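Local atomic coordinates of agglutinin (Narcissus pseudonarcissus, PDB entry 1NPL), a protein that binds mannose, as befits a bulb lectin of the monocot mannose-binding family, and assembles as a tetramer. Residues Gly7-Pro12 with Arg51-Met56. Sequence-based numbering, arbitrary orientation.
Sequences GETLSP and RCHLSM. Unlike the reference sequence in segment 51-56: Arg51 (reference Gly).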
loop_
_atom_site.group_PDB
_atom_site.type_symbol
_atom_site.label_atom_id
_atom_site.label_comp_id
_atom_site.label_asym_id
_atom_site.label_seq_id
_atom_site.Cartn_x
_atom_site.Cartn_y
_atom_site.Cartn_z
ATOM N N GLY A 7 -0.780 13.918 -17.139
ATOM C CA GLY A 7 -2.204 13.981 -17.481
ATOM C C GLY A 7 -3.125 14.121 -16.289
ATOM O O GLY A 7 -4.303 14.444 -16.419
ATOM N N GLU A 8 -2.645 13.925 -15.072
ATOM C CA GLU A 8 -3.450 13.951 -13.863
ATOM C C GLU A 8 -3.119 15.211 -13.056
ATOM O O GLU A 8 -2.046 15.791 -13.217
ATOM C CB GLU A 8 -3.098 12.731 -12.979
ATOM C CG GLU A 8 -3.411 11.352 -13.558
ATOM C CD GLU A 8 -3.216 10.249 -12.533
ATOM O OE1 GLU A 8 -2.368 10.305 -11.601
ATOM O OE2 GLU A 8 -3.891 9.204 -12.618
ATOM N N THR A 9 -3.971 15.587 -12.148
ATOM C CA THR A 9 -3.773 16.638 -11.201
ATOM C C THR A 9 -4.073 16.258 -9.755
ATOM O O THR A 9 -4.849 15.347 -9.491
ATOM C CB THR A 9 -4.813 17.762 -11.477
ATOM O OG1 THR A 9 -6.011 17.057 -11.143
ATOM C CG2 THR A 9 -4.821 18.185 -12.924
ATOM N N LEU A 10 -3.454 17.015 -8.842
ATOM C CA LEU A 10 -3.908 16.998 -7.464
ATOM C C LEU A 10 -4.736 18.276 -7.260
ATOM O O LEU A 10 -4.147 19.357 -7.392
ATOM C CB LEU A 10 -2.793 16.938 -6.467
ATOM C CG LEU A 10 -1.775 15.801 -6.533
ATOM C CD1 LEU A 10 -0.642 16.061 -5.525
ATOM C CD2 LEU A 10 -2.460 14.460 -6.141
ATOM N N SER A 11 -5.999 18.057 -6.828
ATOM C CA SER A 11 -6.862 19.140 -6.410
ATOM C C SER A 11 -6.494 19.557 -4.995
ATOM O O SER A 11 -5.737 18.870 -4.312
ATOM C CB SER A 11 -8.345 18.681 -6.369
ATOM O OG SER A 11 -8.850 18.452 -7.659
ATOM N N PRO A 12 -7.149 20.624 -4.512
ATOM C CA PRO A 12 -6.891 21.144 -3.199
ATOM C C PRO A 12 -7.080 20.102 -2.134
ATOM O O PRO A 12 -8.153 19.500 -2.091
ATOM C CB PRO A 12 -7.856 22.335 -3.027
ATOM C CG PRO A 12 -8.144 22.762 -4.426
ATOM C CD PRO A 12 -8.067 21.499 -5.251
ATOM N N ARG A 51 -7.048 27.573 -3.070
ATOM C CA ARG A 51 -7.563 26.492 -3.891
ATOM C C ARG A 51 -6.872 26.350 -5.231
ATOM O O ARG A 51 -7.482 26.226 -6.271
ATOM C CB ARG A 51 -9.083 26.577 -4.054
ATOM C CG ARG A 51 -9.746 26.223 -2.720
ATOM C CD ARG A 51 -11.255 26.198 -2.895
ATOM N NE ARG A 51 -11.918 25.789 -1.669
ATOM C CZ ARG A 51 -11.822 24.605 -1.067
ATOM N NH1 ARG A 51 -11.087 23.583 -1.492
ATOM N NH2 ARG A 51 -12.526 24.440 0.059
ATOM N N CYS A 52 -5.532 26.388 -5.177
ATOM C CA CYS A 52 -4.713 25.934 -6.288
ATOM C C CYS A 52 -4.763 24.439 -6.602
ATOM O O CYS A 52 -4.912 23.707 -5.634
ATOM C CB CYS A 52 -3.261 26.242 -5.869
ATOM S SG CYS A 52 -2.969 28.031 -5.886
ATOM N N HIS A 53 -4.435 24.072 -7.848
ATOM C CA HIS A 53 -4.243 22.665 -8.195
ATOM C C HIS A 53 -2.832 22.368 -8.667
ATOM O O HIS A 53 -2.099 23.232 -9.161
ATOM C CB HIS A 53 -5.234 22.167 -9.265
ATOM C CG HIS A 53 -5.293 22.855 -10.581
ATOM N ND1 HIS A 53 -5.852 24.109 -10.772
ATOM C CD2 HIS A 53 -4.894 22.468 -11.801
ATOM C CE1 HIS A 53 -5.757 24.505 -12.046
ATOM N NE2 HIS A 53 -5.222 23.481 -12.675
ATOM N N LEU A 54 -2.385 21.142 -8.592
ATOM C CA LEU A 54 -1.106 20.685 -9.082
ATOM C C LEU A 54 -1.273 19.873 -10.360
ATOM O O LEU A 54 -2.076 18.928 -10.381
ATOM C CB LEU A 54 -0.334 19.922 -7.981
ATOM C CG LEU A 54 1.012 19.348 -8.478
ATOM C CD1 LEU A 54 2.046 20.457 -8.752
ATOM C CD2 LEU A 54 1.582 18.324 -7.524
ATOM N N SER A 55 -0.572 20.157 -11.455
ATOM C CA SER A 55 -0.644 19.390 -12.655
ATOM C C SER A 55 0.710 18.810 -13.041
ATOM O O SER A 55 1.697 19.532 -13.210
ATOM C CB SER A 55 -1.123 20.099 -13.945
ATOM O OG SER A 55 -2.246 20.888 -13.578
ATOM N N MET A 56 0.664 17.495 -13.334
ATOM C CA MET A 56 1.815 16.841 -13.897
ATOM C C MET A 56 1.567 16.801 -15.405
ATOM O O MET A 56 0.781 15.950 -15.862
ATOM C CB MET A 56 2.155 15.455 -13.334
ATOM C CG MET A 56 3.308 14.730 -14.070
ATOM S SD MET A 56 4.971 15.287 -13.616
ATOM C CE MET A 56 5.822 15.876 -15.037
#
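Leu10 sends its CG beside the backbone N (chi1 -56°), whereas Leu54 turns its CG anti to its own N (chi1 177°), which brings CD1 of Leu10 3.8 Å from CD2 of Leu54. The two chains share a sheet face because their residues form an antiparallel hydrogen-bonded pair: Leu54 N reaches Leu10 O at 2.8 Å in an almost straight bond (175°), while the return bond from Leu10 N to Leu54 O is more bent. Beyond them Met56 N donates to Glu8 O, and Gly7 N closes the ladder on Met56 O at 2.9 Å; glycine fits there because a CB would press on the preceding carbonyl oxygen. Leucines suit their buried face, small polar residues the more open one, where Thr9 and Ser55 make the non-hydrogen-bonded pair, CG2 of Thr9 lying 3.8 Å from Ser55 OG. Pro12, which has no N-H to continue the pairing, instead rests its ring CG 3.6 Å from Cys52 O. Within the chain, strand 9-10 is an outer strand of a four-stranded antiparallel sheet, consistent with one face of the beta-prism of monocot lectins. Inside, Leu54 packs on Leu4, Met25 and Leu62, while strand 62-65 pairs along the far edge of strand 53-56.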